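PDB 2W9X: acetylxylan esterase / glucomannan deacetylase from Cellvibrio japonicus, which removes acetyl groups from plant cell wall polysaccharides, acting on acetylated xylan and, with a large preference, on glucomannan. Local coordinates for residues 264-269 and 305-310; 286-291 and 354-359. One frame throughout, in Å; residues are numbered along the deposited sequence.

Contact 1: residues 264-269 and 305-310; sequences ALHADY and VGKVVA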
# COMPACT_ATOMS: atom_id res chain seq x y z
N ALA B 264 -21.75 -0.82 -14.64
CA ALA B 264 -21.80 -2.29 -14.64
C ALA B 264 -20.42 -2.92 -14.78
O ALA B 264 -20.10 -3.89 -14.09
CB ALA B 264 -22.73 -2.83 -15.73
N LEU B 265 -19.62 -2.35 -15.68
CA LEU B 265 -18.26 -2.80 -15.91
C LEU B 265 -17.40 -2.58 -14.66
O LEU B 265 -16.67 -3.50 -14.24
CB LEU B 265 -17.68 -2.07 -17.13
CG LEU B 265 -16.23 -2.39 -17.56
CD1 LEU B 265 -16.05 -3.87 -17.94
CD2 LEU B 265 -15.77 -1.49 -18.71
N HIS B 266 -17.47 -1.38 -14.07
CA HIS B 266 -16.77 -1.09 -12.81
C HIS B 266 -17.10 -2.08 -11.72
O HIS B 266 -16.20 -2.61 -11.06
CB HIS B 266 -17.09 0.32 -12.27
CG HIS B 266 -16.65 1.44 -13.17
ND1 HIS B 266 -17.24 2.68 -13.14
CD2 HIS B 266 -15.69 1.49 -14.13
CE1 HIS B 266 -16.67 3.46 -14.04
NE2 HIS B 266 -15.72 2.76 -14.65
N ALA B 267 -18.40 -2.32 -11.52
CA ALA B 267 -18.87 -3.23 -10.48
C ALA B 267 -18.31 -4.64 -10.70
O ALA B 267 -17.79 -5.27 -9.77
CB ALA B 267 -20.40 -3.24 -10.45
N ASP B 268 -18.41 -5.12 -11.93
CA ASP B 268 -17.98 -6.48 -12.27
C ASP B 268 -16.45 -6.63 -12.19
O ASP B 268 -15.96 -7.65 -11.69
CB ASP B 268 -18.50 -6.84 -13.66
CG ASP B 268 -18.35 -8.32 -13.99
OD1 ASP B 268 -18.51 -9.16 -13.09
OD2 ASP B 268 -18.09 -8.64 -15.17
N TYR B 269 -15.71 -5.61 -12.64
CA TYR B 269 -14.27 -5.56 -12.51
C TYR B 269 -13.87 -5.63 -11.03
O TYR B 269 -13.00 -6.41 -10.66
CB TYR B 269 -13.70 -4.28 -13.15
CG TYR B 269 -12.21 -4.03 -12.94
CD1 TYR B 269 -11.27 -4.49 -13.87
CD2 TYR B 269 -11.74 -3.31 -11.83
CE1 TYR B 269 -9.89 -4.24 -13.70
CE2 TYR B 269 -10.38 -3.08 -11.66
CZ TYR B 269 -9.47 -3.54 -12.59
OH TYR B 269 -8.14 -3.31 -12.40
N VAL B 305 -9.04 0.27 -9.12
CA VAL B 305 -8.08 -0.44 -8.30
C VAL B 305 -8.08 0.08 -6.84
O VAL B 305 -7.93 -0.72 -5.90
CB VAL B 305 -6.67 -0.47 -8.97
CG1 VAL B 305 -5.63 -1.12 -8.08
CG2 VAL B 305 -6.77 -1.23 -10.31
N GLY B 306 -8.27 1.40 -6.66
CA GLY B 306 -8.41 1.96 -5.30
C GLY B 306 -9.57 1.34 -4.54
O GLY B 306 -9.48 1.08 -3.32
N LYS B 307 -10.67 1.08 -5.26
CA LYS B 307 -11.87 0.47 -4.69
C LYS B 307 -11.61 -1.00 -4.33
O LYS B 307 -12.09 -1.49 -3.31
CB LYS B 307 -13.04 0.52 -5.67
CG LYS B 307 -13.58 1.91 -6.05
CD LYS B 307 -14.72 1.72 -7.08
CE LYS B 307 -15.14 3.01 -7.79
NZ LYS B 307 -16.18 2.72 -8.86
N VAL B 308 -10.85 -1.69 -5.20
CA VAL B 308 -10.43 -3.08 -4.96
C VAL B 308 -9.58 -3.20 -3.69
O VAL B 308 -9.85 -4.03 -2.82
CB VAL B 308 -9.67 -3.67 -6.18
CG1 VAL B 308 -9.10 -5.07 -5.88
CG2 VAL B 308 -10.60 -3.76 -7.38
N VAL B 309 -8.56 -2.36 -3.56
CA VAL B 309 -7.70 -2.40 -2.38
C VAL B 309 -8.53 -2.15 -1.10
O VAL B 309 -8.37 -2.84 -0.08
CB VAL B 309 -6.55 -1.35 -2.47
CG1 VAL B 309 -5.75 -1.33 -1.16
CG2 VAL B 309 -5.64 -1.68 -3.64
N ALA B 310 -9.42 -1.16 -1.18
CA ALA B 310 -10.28 -0.83 -0.04
C ALA B 310 -11.23 -1.95 0.38
O ALA B 310 -11.41 -2.18 1.59
CB ALA B 310 -11.06 0.47 -0.32

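Contact 2: residues 286-291 and 354-359; sequences RAQFIL and QQKKGI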
# COMPACT_ATOMS: atom_id res chain seq x y z
N ARG B 286 1.07 -16.57 2.92
CA ARG B 286 2.22 -15.67 3.05
C ARG B 286 2.30 -14.50 2.03
O ARG B 286 2.89 -13.45 2.32
CB ARG B 286 3.54 -16.48 3.09
CG ARG B 286 4.19 -16.93 1.75
CD ARG B 286 5.28 -18.00 2.04
NE ARG B 286 6.14 -18.33 0.89
CZ ARG B 286 7.37 -18.85 0.98
NH1 ARG B 286 7.93 -19.08 2.16
NH2 ARG B 286 8.06 -19.13 -0.13
N ALA B 287 1.68 -14.68 0.86
CA ALA B 287 1.77 -13.73 -0.25
C ALA B 287 1.31 -12.32 0.12
O ALA B 287 0.26 -12.13 0.72
CB ALA B 287 0.98 -14.23 -1.44
N GLN B 288 2.13 -11.34 -0.25
CA GLN B 288 1.77 -9.94 -0.13
C GLN B 288 1.60 -9.37 -1.54
O GLN B 288 2.40 -9.66 -2.44
CB GLN B 288 2.81 -9.19 0.72
CG GLN B 288 2.98 -9.84 2.10
CD GLN B 288 3.78 -9.00 3.08
OE1 GLN B 288 3.47 -7.83 3.31
NE2 GLN B 288 4.80 -9.62 3.68
N PHE B 289 0.53 -8.60 -1.73
CA PHE B 289 0.04 -8.25 -3.06
C PHE B 289 0.31 -6.78 -3.39
O PHE B 289 0.17 -5.90 -2.54
CB PHE B 289 -1.47 -8.53 -3.17
CG PHE B 289 -1.84 -10.00 -3.03
CD1 PHE B 289 -1.84 -10.84 -4.13
CD2 PHE B 289 -2.18 -10.53 -1.78
CE1 PHE B 289 -2.18 -12.19 -3.98
CE2 PHE B 289 -2.53 -11.87 -1.63
CZ PHE B 289 -2.52 -12.70 -2.73
N ILE B 290 0.71 -6.54 -4.64
CA ILE B 290 0.88 -5.18 -5.14
C ILE B 290 0.06 -5.03 -6.41
O ILE B 290 0.31 -5.71 -7.40
CB ILE B 290 2.36 -4.83 -5.40
CG1 ILE B 290 3.17 -4.91 -4.09
CG2 ILE B 290 2.49 -3.41 -6.01
CD1 ILE B 290 4.66 -4.72 -4.26
N LEU B 291 -0.91 -4.12 -6.38
CA LEU B 291 -1.77 -3.90 -7.53
C LEU B 291 -1.27 -2.67 -8.27
O LEU B 291 -1.30 -1.57 -7.72
CB LEU B 291 -3.23 -3.76 -7.09
CG LEU B 291 -3.74 -4.85 -6.13
CD1 LEU B 291 -5.28 -4.83 -6.07
CD2 LEU B 291 -3.24 -6.28 -6.50
N GLN B 354 12.46 -2.89 -1.33
CA GLN B 354 13.60 -2.65 -0.44
C GLN B 354 13.19 -2.03 0.88
O GLN B 354 13.88 -2.20 1.88
CB GLN B 354 14.65 -1.76 -1.12
CG GLN B 354 15.59 -2.52 -2.06
CD GLN B 354 16.54 -1.60 -2.86
OE1 GLN B 354 16.41 -0.37 -2.85
NE2 GLN B 354 17.49 -2.21 -3.56
N GLN B 355 12.08 -1.30 0.90
CA GLN B 355 11.67 -0.58 2.10
C GLN B 355 10.81 -1.43 3.03
O GLN B 355 10.40 -0.97 4.08
CB GLN B 355 10.96 0.75 1.75
CG GLN B 355 11.84 1.81 1.03
CD GLN B 355 13.24 1.98 1.63
OE1 GLN B 355 14.22 1.47 1.10
NE2 GLN B 355 13.33 2.71 2.75
N LYS B 356 10.55 -2.67 2.63
CA LYS B 356 9.60 -3.53 3.34
C LYS B 356 10.34 -4.60 4.15
O LYS B 356 10.78 -5.61 3.61
CB LYS B 356 8.60 -4.17 2.36
CG LYS B 356 7.67 -3.17 1.65
CD LYS B 356 6.53 -3.86 0.87
CE LYS B 356 5.41 -4.41 1.79
NZ LYS B 356 4.66 -3.37 2.58
N LYS B 357 10.47 -4.35 5.45
CA LYS B 357 11.15 -5.29 6.36
C LYS B 357 10.48 -6.65 6.38
O LYS B 357 9.28 -6.76 6.64
CB LYS B 357 11.24 -4.72 7.78
CG LYS B 357 12.54 -3.99 8.05
CD LYS B 357 12.34 -2.72 8.86
CE LYS B 357 12.78 -2.86 10.30
NZ LYS B 357 12.97 -1.49 10.88
N GLY B 358 11.27 -7.68 6.06
CA GLY B 358 10.84 -9.07 6.17
C GLY B 358 9.82 -9.52 5.14
O GLY B 358 9.10 -10.51 5.36
N ILE B 359 9.77 -8.81 4.01
CA ILE B 359 8.86 -9.17 2.93
C ILE B 359 9.17 -10.55 2.33
O ILE B 359 8.29 -11.17 1.75
CB ILE B 359 8.79 -8.08 1.82
CG1 ILE B 359 7.56 -8.32 0.94
CG2 ILE B 359 10.08 -8.02 1.00
CD1 ILE B 359 7.02 -7.10 0.29

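Contact 1: residues 264-269 and 305-310
The phenol ring of Tyr-269 meets Val-305 at its edge, near the ring plane. There, the CG2 methyl of Val-305 sits 3.3 Å from Tyr-269 OH and 4.2 Å from CZ of the same ring. Val-308 approaches the ring obliquely, its CG2 lying 4.3 Å from CE2 of Tyr-269. With CG anti to the backbone N (chi1 174°), the ring swings out from its helix and carries the hydroxyl across to the facing one, although the CB itself does not aim there. The hydroxyl is hydrogen-bonded to the carbonyl oxygen of Leu-244, which ties down the far end of the ring, and Phe-249 packs against Tyr-269 edge-to-face. The tyrosine side chain is about 8 Å from that of Asn-247, assigned by similarity as a transition-state stabiliser.

The other flat group, the imidazole of His-266, meets the extended chain of Lys-307 only loosely. Lys-307 NZ lies 4.3 Å from CB of His-266 and stands obliquely to its ring, 4.4 Å from ND1, without bonding to it. The polar ends look to other partners, NE2 of His-266 to Glu-300 and the lysine amine to Gln-304.

Helices 262-283 and 300-314 run in roughly the same direction, their local axes 10.5 Å apart at an angle of -38°. That spacing suits long side chains reaching across rather than close backbone packing. The two helices lie side by side on one face of the parallel sheet, joined in sequence by strand 288-294; Leu-291 of that strand touches Tyr-273 of helix 262-283 as well as Val-305 and Val-308, consistent with one helical layer of the alpha/beta/alpha sandwich of SGNH hydrolases.

Contact 2: residues 286-291 and 354-359
Gln-288 extends its side chain over Ile-359, setting the amide nitrogen against the aliphatic part of the isoleucine. NE2 of Gln-288 lies 4.1 Å from CG1 of Ile-359 and 4.2 Å from its CA. The glutamine reaches this far because its chain is extended beyond CG (chi2 -169°). On the other branch of the amide, Gln-288 OE1 comes within 4.2 Å of CE of Lys-356, so the carboxamide touches the first residue of a turn, far out on its side chain, as well as the last.

Lys-356 to Ile-359 form this type II beta turn, with Gly-358 third, taking the positive phi (71°) of the turn type. Its closing bond, from Ile-359 N to Lys-356 O, is weak at 3.4 Å. Ile-359 has CG1 anti to its N (chi1 -164°), which brings that branch nearer the amide than CB lies; the residue also packs on Val-239 of strand 239-243. The loop that follows helix 339-354 is thereby laid against the start of strand 288-294. Backbone bonds to Gln-238 and Ile-240 hold Gln-288 in the parallel sheet, while Lys-356 has a long, weak ion pair with Glu-321.

No hydrogen bond crosses between the segments, and the buried carbonyl oxygen of Ile-359 finds no partner in the model. The contact therefore rests on van der Waals packing of the glutamine's amide N and O against carbon atoms of Ile-359 and Lys-356.

In the fold
Contacts 1 and 2 share the parallel sheet through strand 288-294, which supplies a segment of contact 2 and lies on the chain between the two helices of contact 1. They meet directly at Leu-291: its CB is 3.7 Å from Val-305 CG1. Contact 1 is the more buried, a patch of tyrosine ring and valine methyls with His-266 and Lys-307 on its more exposed side, whose polar ends bond to residues outside the two segments. Contact 2, about 22 Å away between centres, lies near the strand's beginning and a turn close to the C-terminus; it is only partly buried and rests on amide and aliphatic groups. Both also reach the second subunit, contact 2 partly through hydrogen bonds.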